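Local coordinates for protein aspartate semialdehyde dehydrogenase (Francisella tularensis subsp. tularensis, PDB 4WOJ) that probably catalyses the NADPH-dependent reductive dephosphorylation of aspartyl phosphate to aspartate semialdehyde, an early step in making lysine, threonine and methionine, at residues 29-32 with 33-36; 90-93 with 94-98; 183-186 with 187-191; 293-296 with 297-300. One frame throughout, in Å; residues are numbered along the deposited sequence.

Interaction 1 (29-32 with 33-36)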
ATOM      1  N   GLU B  29     -30.244  12.772   3.981  1.00 36.88           N
ATOM      2  CA  GLU B  29     -29.908  12.566   5.411  1.00 38.58           C
ATOM      3  C   GLU B  29     -29.810  13.866   6.228  1.00 40.47           C
ATOM      4  O   GLU B  29     -30.168  13.890   7.408  1.00 41.31           O
ATOM      5  CB  GLU B  29     -28.564  11.826   5.428  1.00 43.14           C
ATOM      6  CG  GLU B  29     -28.147  11.099   6.682  1.00 48.83           C
ATOM      7  CD  GLU B  29     -26.902  10.250   6.437  1.00 54.83           C
ATOM      8  OE1 GLU B  29     -26.412  10.226   5.267  1.00 54.92           O
ATOM      9  OE2 GLU B  29     -26.422   9.598   7.411  1.00 59.75           O
ATOM     10  N   SER B  30     -29.314  14.933   5.580  1.00 41.01           N
ATOM     11  CA  SER B  30     -29.060  16.248   6.215  1.00 37.21           C
ATOM     12  C   SER B  30     -30.165  17.264   5.973  1.00 36.27           C
ATOM     13  O   SER B  30     -30.068  18.393   6.422  1.00 30.69           O
ATOM     14  CB  SER B  30     -27.770  16.882   5.665  1.00 38.22           C
ATOM     15  OG  SER B  30     -26.666  16.031   5.761  1.00 36.27           O
ATOM     16  N   LYS B  31     -31.213  16.862   5.249  1.00 40.67           N
ATOM     17  CA  LYS B  31     -32.327  17.770   4.872  1.00 38.44           C
ATOM     18  C   LYS B  31     -31.800  18.978   4.088  1.00 36.53           C
ATOM     19  O   LYS B  31     -32.317  20.088   4.212  1.00 33.70           O
ATOM     20  CB  LYS B  31     -33.076  18.279   6.108  1.00 38.56           C
ATOM     21  CG  LYS B  31     -33.391  17.248   7.172  1.00 41.02           C
ATOM     22  CD  LYS B  31     -33.667  17.956   8.492  1.00 45.68           C
ATOM     23  CE  LYS B  31     -34.692  17.236   9.358  1.00 51.04           C
ATOM     24  NZ  LYS B  31     -36.053  17.465   8.806  1.00 51.54           N
ATOM     25  N   ASP B  32     -30.779  18.757   3.274  1.00 34.65           N
ATOM     26  CA  ASP B  32     -30.209  19.841   2.473  1.00 36.78           C
ATOM     27  C   ASP B  32     -31.047  20.285   1.260  1.00 36.65           C
ATOM     28  O   ASP B  32     -30.764  21.315   0.674  1.00 34.86           O
ATOM     29  CB  ASP B  32     -28.791  19.490   2.043  1.00 37.60           C
ATOM     30  CG  ASP B  32     -27.798  19.574   3.188  1.00 38.65           C
ATOM     31  OD1 ASP B  32     -28.002  20.343   4.157  1.00 37.40           O
ATOM     32  OD2 ASP B  32     -26.795  18.855   3.109  1.00 38.19           O
ATOM     33  N   PHE B  33     -32.093  19.549   0.905  1.00 38.42           N
ATOM     34  CA  PHE B  33     -33.058  20.054  -0.099  1.00 42.69           C
ATOM     35  C   PHE B  33     -34.084  21.046   0.462  1.00 43.14           C
ATOM     36  O   PHE B  33     -34.751  21.737  -0.293  1.00 44.40           O
ATOM     37  CB  PHE B  33     -33.755  18.902  -0.830  1.00 41.56           C
ATOM     38  CG  PHE B  33     -32.819  18.097  -1.689  1.00 41.93           C
ATOM     39  CD1 PHE B  33     -32.282  18.631  -2.835  1.00 42.06           C
ATOM     40  CD2 PHE B  33     -32.449  16.817  -1.326  1.00 43.85           C
ATOM     41  CE1 PHE B  33     -31.388  17.911  -3.613  1.00 47.41           C
ATOM     42  CE2 PHE B  33     -31.564  16.087  -2.100  1.00 46.80           C
ATOM     43  CZ  PHE B  33     -31.028  16.634  -3.253  1.00 47.08           C
ATOM     44  N   ASP B  34     -34.183  21.144   1.784  1.00 44.82           N
ATOM     45  CA  ASP B  34     -35.267  21.910   2.412  1.00 45.84           C
ATOM     46  C   ASP B  34     -35.495  23.324   1.881  1.00 47.50           C
ATOM     47  O   ASP B  34     -36.654  23.729   1.711  1.00 54.80           O
ATOM     48  CB  ASP B  34     -35.157  21.915   3.941  1.00 41.81           C
ATOM     49  CG  ASP B  34     -35.550  20.580   4.553  1.00 39.92           C
ATOM     50  OD1 ASP B  34     -35.577  19.572   3.831  1.00 40.20           O
ATOM     51  OD2 ASP B  34     -35.825  20.519   5.755  1.00 37.57           O
ATOM     52  N   CYS B  35     -34.439  24.071   1.600  1.00 45.49           N
ATOM     53  CA  CYS B  35     -34.625  25.503   1.284  1.00 50.75           C
ATOM     54  C   CYS B  35     -34.075  25.918  -0.057  1.00 46.53           C
ATOM     55  O   CYS B  35     -33.526  27.007  -0.211  1.00 43.49           O
ATOM     56  CB  CYS B  35     -34.009  26.357   2.382  1.00 57.78           C
ATOM     57  SG  CYS B  35     -34.757  25.995   3.971  1.00 70.08           S
ATOM     58  N   ILE B  36     -34.254  25.045  -1.031  1.00 43.22           N
ATOM     59  CA  ILE B  36     -33.771  25.270  -2.369  1.00 41.28           C
ATOM     60  C   ILE B  36     -34.750  24.673  -3.355  1.00 41.00           C
ATOM     61  O   ILE B  36     -35.575  23.833  -2.983  1.00 42.81           O
ATOM     62  CB  ILE B  36     -32.406  24.580  -2.558  1.00 44.49           C
ATOM     63  CG1 ILE B  36     -32.520  23.083  -2.233  1.00 44.40           C
ATOM     64  CG2 ILE B  36     -31.343  25.215  -1.669  1.00 40.22           C
ATOM     65  CD1 ILE B  36     -31.397  22.261  -2.809  1.00 43.85           C
TER
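Lys31 and Asp34 close a type I beta turn, with Asp32 and Phe33 at its two middle positions. The turn follows helix 18-30 of the Rossmann-like NAD-binding domain and leads toward strand 36-42. Lys31 has positive phi (58°) and ends the helix in a Schellman motif. Its carbonyl then serves the turn. Asp34 N bonds to Lys31 O at 3.2 Å, and the donor sits well above the carbonyl plane. The Asp34 carboxylate lies against Lys31 CB, with OD2 at 3.6 Å. Lys31 NZ is 4.3 Å from Asp34 OD2, too far for a salt bridge, though the opposite charges may still attract weakly. The Lys31 chain leads off from the turn, and its last bend (chi4 -76°) turns NZ back toward Asp34. Asp32 is buried. Its OD2 forms a salt bridge with Arg362, which ties the turn to helix 354-369. The Phe33 ring packs on Met24 and Met27 of helix 18-30, and on Phe53 and Tyr57. Just past the turn, the methyl CD1 of Ile36 lies 3.7 Å from Asp32 O.

Interaction 2 (90-93 with 94-98)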
ATOM      1  N   LYS B  90     -18.599  28.223 -21.679  1.00 54.29           N
ATOM      2  CA  LYS B  90     -19.811  28.659 -22.406  1.00 60.63           C
ATOM      3  C   LYS B  90     -20.793  29.448 -21.541  1.00 60.63           C
ATOM      4  O   LYS B  90     -21.402  30.411 -22.006  1.00 66.12           O
ATOM      5  CB  LYS B  90     -20.563  27.465 -22.990  1.00 61.97           C
ATOM      6  CG  LYS B  90     -19.875  26.781 -24.159  1.00 66.56           C
ATOM      7  CD  LYS B  90     -20.775  25.700 -24.751  1.00 72.66           C
ATOM      8  CE  LYS B  90     -20.010  24.581 -25.448  1.00 79.73           C
ATOM      9  NZ  LYS B  90     -18.811  25.003 -26.232  1.00 84.37           N
ATOM     10  N   LEU B  91     -20.953  29.018 -20.293  1.00 55.36           N
ATOM     11  CA  LEU B  91     -21.803  29.713 -19.335  1.00 52.59           C
ATOM     12  C   LEU B  91     -21.270  31.088 -18.969  1.00 50.74           C
ATOM     13  O   LEU B  91     -22.036  32.041 -18.890  1.00 50.75           O
ATOM     14  CB  LEU B  91     -21.981  28.891 -18.057  1.00 54.03           C
ATOM     15  CG  LEU B  91     -22.786  27.600 -18.225  1.00 55.73           C
ATOM     16  CD1 LEU B  91     -22.607  26.690 -17.021  1.00 55.95           C
ATOM     17  CD2 LEU B  91     -24.262  27.907 -18.452  1.00 57.67           C
ATOM     18  N   ARG B  92     -19.975  31.198 -18.708  1.00 49.44           N
ATOM     19  CA  ARG B  92     -19.424  32.511 -18.328  1.00 51.90           C
ATOM     20  C   ARG B  92     -19.423  33.424 -19.557  1.00 55.32           C
ATOM     21  O   ARG B  92     -19.811  34.584 -19.473  1.00 56.11           O
ATOM     22  CB  ARG B  92     -18.020  32.403 -17.716  1.00 50.24           C
ATOM     23  CG  ARG B  92     -17.922  31.625 -16.408  1.00 44.82           C
ATOM     24  CD  ARG B  92     -18.597  32.323 -15.242  1.00 42.87           C
ATOM     25  NE  ARG B  92     -18.451  31.530 -14.017  1.00 44.54           N
ATOM     26  CZ  ARG B  92     -19.365  31.423 -13.047  1.00 44.07           C
ATOM     27  NH1 ARG B  92     -20.524  32.077 -13.121  1.00 48.15           N
ATOM     28  NH2 ARG B  92     -19.124  30.653 -11.987  1.00 40.29           N
ATOM     29  N   GLU B  93     -19.016  32.859 -20.694  1.00 62.38           N
ATOM     30  CA  GLU B  93     -19.112  33.509 -22.021  1.00 65.20           C
ATOM     31  C   GLU B  93     -20.529  33.986 -22.345  1.00 60.27           C
ATOM     32  O   GLU B  93     -20.710  34.986 -23.028  1.00 57.45           O
ATOM     33  CB  GLU B  93     -18.677  32.545 -23.136  1.00 69.22           C
ATOM     34  CG  GLU B  93     -17.167  32.373 -23.310  1.00 71.04           C
ATOM     35  CD  GLU B  93     -16.829  31.370 -24.406  1.00 78.23           C
ATOM     36  OE1 GLU B  93     -17.771  30.703 -24.909  1.00 82.09           O
ATOM     37  OE2 GLU B  93     -15.637  31.250 -24.776  1.00 73.55           O
ATOM     38  N   ALA B  94     -21.521  33.242 -21.868  1.00 59.42           N
ATOM     39  CA  ALA B  94     -22.935  33.597 -22.046  1.00 53.86           C
ATOM     40  C   ALA B  94     -23.501  34.429 -20.892  1.00 53.41           C
ATOM     41  O   ALA B  94     -24.707  34.441 -20.698  1.00 51.77           O
ATOM     42  CB  ALA B  94     -23.766  32.338 -22.249  1.00 56.20           C
ATOM     43  N   GLY B  95     -22.630  35.098 -20.125  1.00 54.33           N
ATOM     44  CA  GLY B  95     -23.036  36.062 -19.081  1.00 53.94           C
ATOM     45  C   GLY B  95     -23.341  35.546 -17.670  1.00 57.41           C
ATOM     46  O   GLY B  95     -23.317  36.330 -16.706  1.00 56.74           O
ATOM     47  N   TRP B  96     -23.614  34.243 -17.534  1.00 50.90           N
ATOM     48  CA  TRP B  96     -24.085  33.650 -16.263  1.00 46.11           C
ATOM     49  C   TRP B  96     -23.120  33.939 -15.104  1.00 40.18           C
ATOM     50  O   TRP B  96     -21.988  33.543 -15.178  1.00 33.74           O
ATOM     51  CB  TRP B  96     -24.223  32.133 -16.421  1.00 44.52           C
ATOM     52  CG  TRP B  96     -24.759  31.398 -15.229  1.00 49.86           C
ATOM     53  CD1 TRP B  96     -26.033  31.457 -14.745  1.00 54.37           C
ATOM     54  CD2 TRP B  96     -24.060  30.447 -14.400  1.00 53.64           C
ATOM     55  NE1 TRP B  96     -26.173  30.612 -13.667  1.00 56.75           N
ATOM     56  CE2 TRP B  96     -24.977  29.988 -13.426  1.00 55.57           C
ATOM     57  CE3 TRP B  96     -22.748  29.945 -14.380  1.00 54.77           C
ATOM     58  CZ2 TRP B  96     -24.623  29.050 -12.437  1.00 57.96           C
ATOM     59  CZ3 TRP B  96     -22.396  29.012 -13.400  1.00 58.39           C
ATOM     60  CH2 TRP B  96     -23.336  28.571 -12.443  1.00 59.92           C
ATOM     61  N   GLN B  97     -23.589  34.591 -14.038  1.00 39.93           N
ATOM     62  CA  GLN B  97     -22.746  34.904 -12.870  1.00 44.43           C
ATOM     63  C   GLN B  97     -23.074  34.133 -11.574  1.00 44.24           C
ATOM     64  O   GLN B  97     -22.825  34.625 -10.467  1.00 44.88           O
ATOM     65  CB  GLN B  97     -22.800  36.386 -12.558  1.00 47.72           C
ATOM     66  CG  GLN B  97     -22.077  37.257 -13.554  1.00 48.14           C
ATOM     67  CD  GLN B  97     -22.553  38.685 -13.427  1.00 52.25           C
ATOM     68  OE1 GLN B  97     -22.817  39.155 -12.322  1.00 54.39           O
ATOM     69  NE2 GLN B  97     -22.715  39.370 -14.555  1.00 56.95           N
ATOM     70  N   GLY B  98     -23.595  32.926 -11.719  1.00 38.95           N
ATOM     71  CA  GLY B  98     -23.900  32.100 -10.576  1.00 38.46           C
ATOM     72  C   GLY B  98     -22.732  31.259 -10.086  1.00 37.25           C
ATOM     73  O   GLY B  98     -21.659  31.214 -10.699  1.00 40.26           O
TER
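Arg92 reaches forward from the last turn of helix 81-93 and grips the backbone of the loop that follows. NH1 and NH2 both point at Gly98 O, at 2.8 Å from NH1 and 2.9 Å from NH2, and the oxygen lies in the guanidinium plane. NH1 also donates to Trp96 O at 2.9 Å. The chain of Arg92 bends at chi2 (-68°), which turns the guanidinium toward the loop. NH2 has a further partner, the carboxylate of Asp135. The Trp96 ring lies nearly parallel to this group (planes 11° apart) but overlaps it only in part, with CZ3 over one face. Leu91 runs alongside the indole, with its CB 3.9 Å from Trp96 CE3. Trp96 NE1 is satisfied by Met72 O. The chain reverses here through a Schellman motif, with Gly95 as the C-prime residue at positive phi. Gly95 N bonds to Arg92 O at 2.9 Å, and Trp96 N bonds more weakly to Leu91 O. Ala94 N, at the same helix end, makes weak, bent bonds to Lys90 O and Leu91 O. The other side of the contact is loose. The Glu93 side chain is exposed there. Gln97 is exposed too and adds little to the contact.

Interaction 3 (183-186 with 187-191)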
ATOM      1  N   GLN B 183     -14.875  -7.819 -11.244  1.00 31.70           N
ATOM      2  CA  GLN B 183     -14.962  -8.873 -12.242  1.00 34.20           C
ATOM      3  C   GLN B 183     -13.654  -9.653 -12.431  1.00 35.15           C
ATOM      4  O   GLN B 183     -13.644 -10.887 -12.475  1.00 41.84           O
ATOM      5  CB  GLN B 183     -15.445  -8.268 -13.543  1.00 37.16           C
ATOM      6  CG  GLN B 183     -15.158  -9.108 -14.749  1.00 41.90           C
ATOM      7  CD  GLN B 183     -16.231  -8.906 -15.759  1.00 46.56           C
ATOM      8  OE1 GLN B 183     -16.397  -7.803 -16.271  1.00 48.55           O
ATOM      9  NE2 GLN B 183     -17.013  -9.968 -16.020  1.00 47.44           N
ATOM     10  N   GLN B 184     -12.547  -8.943 -12.563  1.00 36.14           N
ATOM     11  CA  GLN B 184     -11.235  -9.610 -12.563  1.00 36.06           C
ATOM     12  C   GLN B 184     -11.194 -10.634 -11.437  1.00 37.26           C
ATOM     13  O   GLN B 184     -10.894 -11.784 -11.647  1.00 42.22           O
ATOM     14  CB  GLN B 184     -10.103  -8.611 -12.372  1.00 32.18           C
ATOM     15  CG  GLN B 184      -9.911  -7.665 -13.536  1.00 30.08           C
ATOM     16  CD  GLN B 184      -9.063  -6.453 -13.160  1.00 31.86           C
ATOM     17  OE1 GLN B 184      -8.546  -6.377 -12.032  1.00 28.65           O
ATOM     18  NE2 GLN B 184      -8.927  -5.477 -14.104  1.00 29.19           N
ATOM     19  N   THR B 185     -11.530 -10.188 -10.241  1.00 38.62           N
ATOM     20  CA  THR B 185     -11.461 -11.016  -9.031  1.00 36.53           C
ATOM     21  C   THR B 185     -12.412 -12.219  -9.086  1.00 36.37           C
ATOM     22  O   THR B 185     -12.125 -13.299  -8.569  1.00 32.20           O
ATOM     23  CB  THR B 185     -11.817 -10.154  -7.808  1.00 33.64           C
ATOM     24  OG1 THR B 185     -11.181  -8.887  -7.946  1.00 31.17           O
ATOM     25  CG2 THR B 185     -11.385 -10.797  -6.532  1.00 31.10           C
ATOM     26  N   SER B 186     -13.556 -11.998  -9.708  1.00 39.22           N
ATOM     27  CA  SER B 186     -14.562 -13.043  -9.868  1.00 35.98           C
ATOM     28  C   SER B 186     -14.044 -14.144 -10.754  1.00 35.12           C
ATOM     29  O   SER B 186     -14.046 -15.313 -10.369  1.00 33.50           O
ATOM     30  CB  SER B 186     -15.846 -12.476 -10.455  1.00 35.26           C
ATOM     31  OG  SER B 186     -16.671 -13.535 -10.936  1.00 38.34           O
ATOM     32  N   LEU B 187     -13.573 -13.753 -11.930  1.00 35.08           N
ATOM     33  CA  LEU B 187     -13.041 -14.708 -12.912  1.00 37.88           C
ATOM     34  C   LEU B 187     -11.844 -15.513 -12.411  1.00 39.17           C
ATOM     35  O   LEU B 187     -11.822 -16.746 -12.530  1.00 38.64           O
ATOM     36  CB  LEU B 187     -12.647 -13.981 -14.186  1.00 39.85           C
ATOM     37  CG  LEU B 187     -13.802 -13.275 -14.916  1.00 41.23           C
ATOM     38  CD1 LEU B 187     -13.262 -12.360 -16.007  1.00 39.74           C
ATOM     39  CD2 LEU B 187     -14.777 -14.302 -15.496  1.00 40.42           C
ATOM     40  N   LEU B 188     -10.871 -14.815 -11.829  1.00 37.47           N
ATOM     41  CA  LEU B 188      -9.731 -15.472 -11.217  1.00 37.81           C
ATOM     42  C   LEU B 188     -10.155 -16.429 -10.135  1.00 40.39           C
ATOM     43  O   LEU B 188      -9.531 -17.469  -9.952  1.00 42.84           O
ATOM     44  CB  LEU B 188      -8.784 -14.469 -10.577  1.00 36.02           C
ATOM     45  CG  LEU B 188      -8.252 -13.395 -11.474  1.00 35.44           C
ATOM     46  CD1 LEU B 188      -7.436 -12.433 -10.634  1.00 38.66           C
ATOM     47  CD2 LEU B 188      -7.402 -14.016 -12.540  1.00 37.32           C
ATOM     48  N   SER B 189     -11.187 -16.071  -9.386  1.00 45.15           N
ATOM     49  CA  SER B 189     -11.693 -16.964  -8.333  1.00 48.97           C
ATOM     50  C   SER B 189     -12.280 -18.240  -8.904  1.00 47.83           C
ATOM     51  O   SER B 189     -12.210 -19.290  -8.267  1.00 49.22           O
ATOM     52  CB  SER B 189     -12.762 -16.293  -7.461  1.00 49.33           C
ATOM     53  OG  SER B 189     -12.312 -15.063  -6.921  1.00 52.57           O
ATOM     54  N   LYS B 190     -12.884 -18.147 -10.083  1.00 50.79           N
ATOM     55  CA  LYS B 190     -13.496 -19.333 -10.705  1.00 54.52           C
ATOM     56  C   LYS B 190     -12.431 -20.315 -11.119  1.00 51.77           C
ATOM     57  O   LYS B 190     -12.485 -21.481 -10.728  1.00 54.00           O
ATOM     58  CB  LYS B 190     -14.370 -18.978 -11.906  1.00 58.19           C
ATOM     59  CG  LYS B 190     -15.780 -18.632 -11.478  1.00 58.99           C
ATOM     60  CD  LYS B 190     -16.536 -17.867 -12.543  1.00 61.31           C
ATOM     61  CE  LYS B 190     -17.929 -17.518 -12.030  1.00 57.26           C
ATOM     62  NZ  LYS B 190     -18.410 -16.235 -12.603  1.00 59.25           N
ATOM     63  N   ILE B 191     -11.442 -19.838 -11.869  1.00 47.00           N
ATOM     64  CA  ILE B 191     -10.368 -20.725 -12.295  1.00 44.22           C
ATOM     65  C   ILE B 191      -9.594 -21.333 -11.120  1.00 42.55           C
ATOM     66  O   ILE B 191      -9.061 -22.414 -11.250  1.00 43.25           O
ATOM     67  CB  ILE B 191      -9.412 -20.104 -13.314  1.00 46.90           C
ATOM     68  CG1 ILE B 191      -8.475 -21.213 -13.799  1.00 53.64           C
ATOM     69  CG2 ILE B 191      -8.598 -18.979 -12.683  1.00 52.49           C
ATOM     70  CD1 ILE B 191      -7.669 -20.940 -15.060  1.00 59.99           C
TER
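Gln183 and Leu187 meet one helical turn apart near the end of helix 175-191, in the dimerisation domain. Leu187 N bonds to Gln183 O at 2.9 Å and almost straight, 176° at the hydrogen. Leu188 N reaches Gln184 O at 3.0 Å in the same way. The next two bonds bend more. Ser189 N goes to Thr185 O at 3.0 Å, and Lys190 N to Ser186 O at 3.1 Å. The Ser189 hydroxyl is modelled very close to Thr185 O, so a second bond there is doubtful in detail. Its chi1 of -54° sets OG beside the backbone N, facing the carbonyl one turn earlier. Thr185 packs against Thr185 of the second subunit. The buried amide of Gln184 is well used: NE2 donates to Pro216 O and Thr220 OG1, and OE1 accepts from Leu224 N. Along the helix, Leu187 CD1 lies 4.0 Å from Gln183 CG. The polar groups thus divide their partners. The Thr185 hydroxyl bonds within its own helix, to Leu181 O, and Gln184 bonds to the neighbouring loop. Ser189 OG bonds to Ser189 OG of the second subunit, which is consistent with a partly polar dimer interface.

Interaction 4 (293-296 with 297-300)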
ATOM      1  N   ILE B 293       1.477  15.269  20.105  1.00 25.78           N
ATOM      2  CA  ILE B 293       1.116  15.042  18.711  1.00 24.80           C
ATOM      3  C   ILE B 293      -0.296  14.397  18.638  1.00 25.28           C
ATOM      4  O   ILE B 293      -1.149  14.865  17.876  1.00 25.09           O
ATOM      5  CB  ILE B 293       2.214  14.189  18.018  1.00 26.32           C
ATOM      6  CG1 ILE B 293       3.466  15.028  17.795  1.00 27.06           C
ATOM      7  CG2 ILE B 293       1.754  13.607  16.694  1.00 27.86           C
ATOM      8  CD1 ILE B 293       4.724  14.219  17.562  1.00 27.23           C
ATOM      9  N   LYS B 294      -0.552  13.368  19.444  1.00 25.73           N
ATOM     10  CA  LYS B 294      -1.882  12.709  19.442  1.00 28.37           C
ATOM     11  C   LYS B 294      -2.917  13.719  19.869  1.00 29.20           C
ATOM     12  O   LYS B 294      -3.951  13.856  19.244  1.00 25.61           O
ATOM     13  CB  LYS B 294      -1.945  11.517  20.394  1.00 32.09           C
ATOM     14  CG  LYS B 294      -0.943  10.382  20.099  1.00 35.74           C
ATOM     15  CD  LYS B 294      -0.558   9.475  21.276  1.00 39.02           C
ATOM     16  CE  LYS B 294      -1.751   8.910  22.084  1.00 42.47           C
ATOM     17  NZ  LYS B 294      -3.007   8.718  21.310  1.00 44.11           N
ATOM     18  N   GLN B 295      -2.594  14.476  20.911  1.00 30.26           N
ATOM     19  CA  GLN B 295      -3.539  15.449  21.440  1.00 31.46           C
ATOM     20  C   GLN B 295      -3.992  16.385  20.321  1.00 28.27           C
ATOM     21  O   GLN B 295      -5.176  16.436  19.980  1.00 26.36           O
ATOM     22  CB  GLN B 295      -2.938  16.212  22.630  1.00 32.84           C
ATOM     23  CG  GLN B 295      -3.898  17.213  23.256  1.00 37.49           C
ATOM     24  CD  GLN B 295      -5.133  16.539  23.875  1.00 47.06           C
ATOM     25  OE1 GLN B 295      -5.125  15.337  24.196  1.00 51.14           O
ATOM     26  NE2 GLN B 295      -6.202  17.316  24.051  1.00 48.06           N
ATOM     27  N   LYS B 296      -3.029  17.097  19.751  1.00 25.07           N
ATOM     28  CA  LYS B 296      -3.287  18.011  18.632  1.00 26.43           C
ATOM     29  C   LYS B 296      -4.077  17.312  17.518  1.00 24.12           C
ATOM     30  O   LYS B 296      -5.056  17.858  17.030  1.00 21.87           O
ATOM     31  CB  LYS B 296      -1.992  18.548  18.021  1.00 27.14           C
ATOM     32  CG  LYS B 296      -1.012  19.099  19.041  1.00 29.22           C
ATOM     33  CD  LYS B 296      -0.916  20.597  18.994  1.00 30.28           C
ATOM     34  CE  LYS B 296       0.236  21.053  19.861  1.00 30.29           C
ATOM     35  NZ  LYS B 296      -0.208  22.196  20.690  1.00 29.87           N
ATOM     36  N   ILE B 297      -3.631  16.125  17.108  1.00 21.40           N
ATOM     37  CA  ILE B 297      -4.299  15.425  16.025  1.00 21.18           C
ATOM     38  C   ILE B 297      -5.799  15.232  16.381  1.00 20.56           C
ATOM     39  O   ILE B 297      -6.684  15.528  15.585  1.00 16.90           O
ATOM     40  CB  ILE B 297      -3.654  14.069  15.700  1.00 20.43           C
ATOM     41  CG1 ILE B 297      -2.465  14.265  14.778  1.00 19.90           C
ATOM     42  CG2 ILE B 297      -4.683  13.125  15.037  1.00 21.23           C
ATOM     43  CD1 ILE B 297      -1.592  13.042  14.663  1.00 20.04           C
ATOM     44  N   SER B 298      -6.014  14.792  17.607  1.00 20.98           N
ATOM     45  CA  SER B 298      -7.328  14.429  18.131  1.00 22.65           C
ATOM     46  C   SER B 298      -8.239  15.622  18.204  1.00 25.95           C
ATOM     47  O   SER B 298      -9.442  15.445  18.204  1.00 33.92           O
ATOM     48  CB  SER B 298      -7.225  13.786  19.527  1.00 20.02           C
ATOM     49  OG  SER B 298      -7.326  14.765  20.511  1.00 19.21           O
ATOM     50  N   GLN B 299      -7.693  16.825  18.232  1.00 28.99           N
ATOM     51  CA  GLN B 299      -8.516  18.051  18.221  1.00 31.90           C
ATOM     52  C   GLN B 299      -8.579  18.810  16.867  1.00 30.20           C
ATOM     53  O   GLN B 299      -9.044  19.934  16.805  1.00 28.43           O
ATOM     54  CB  GLN B 299      -8.094  18.986  19.363  1.00 37.49           C
ATOM     55  CG  GLN B 299      -8.305  18.333  20.735  1.00 41.15           C
ATOM     56  CD  GLN B 299      -8.689  19.285  21.872  1.00 48.38           C
ATOM     57  OE1 GLN B 299      -8.363  19.016  23.035  1.00 59.66           O
ATOM     58  NE2 GLN B 299      -9.392  20.380  21.564  1.00 49.64           N
ATOM     59  N   GLY B 300      -8.195  18.170  15.780  1.00 28.46           N
ATOM     60  CA  GLY B 300      -8.276  18.818  14.481  1.00 29.34           C
ATOM     61  C   GLY B 300      -9.680  19.084  13.975  1.00 32.78           C
ATOM     62  O   GLY B 300      -9.898  20.091  13.268  1.00 35.47           O
TER
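Gln295 O takes two donors near the end of helix 290-298. Ser298 OG gives it a 2.8 Å bond, in the carbonyl plane and on a lone pair. Gln299 N adds a weak bond of 3.1 Å. The Ser298 hydroxyl gets there through an unusual chi1 of 91°, which swings OG back toward the preceding turn. Before this point the helix is regular. Ile297 N bonds to Ile293 O at 2.9 Å, and Ser298 N to Lys294 O at 2.8 Å. At Gln299 the backbone leaves helical angles and the pattern changes. Gln299 N turns also to Lys296 O, three residues back, at 3.1 Å, with the donor well above the carbonyl plane. Gly300 N bonds in turn to Ile297 O. On the exposed side, Gln295 and Gln299 lie alongside each other and point the same way. Their amides are turned steeply, 73° between the planes, with Gln295 NE2 2.9 Å from Gln299 OE1. The bend at chi2 of Gln295 brings its amide round to Gln299. On the buried side, Ile293 CG2 touches Ile297 CD1 at 4.0 Å. Both isoleucines pack on the sheet of the dimerisation domain, Ile293 on Ile334 and Ile297 on Val304, Val306 and Ile331. Lys296 leans on Leu153 of helix 151-154, and Gly300 O accepts from Lys155. The helix is thus two-faced: apolar branches fasten it to the sheet, while the Ser298 hydroxyl and the Gln299 amide share Gln295 O where the regular pattern stops.

Overall arrangement
Each of the four contacts is local and closes no long loop. They follow one another along the chain without nesting or crossing. Interaction 1 links helix 18-30 to strand 36-42, and interaction 2 links helix 81-93 to strand 99-102. Both are helix-to-strand connections of the parallel sheet in the NAD-binding domain, with centres about 26 Å apart. Interactions 3 and 4 belong to the dimerisation domain, with centres about 43 Å apart. Interaction 3 lies on helix 175-191 at the second subunit. Interaction 4 ends helix 290-298 against the mixed sheet, before strand 304-307. Through helix 354-369, interaction 1 also meets the C-terminal part of the chain.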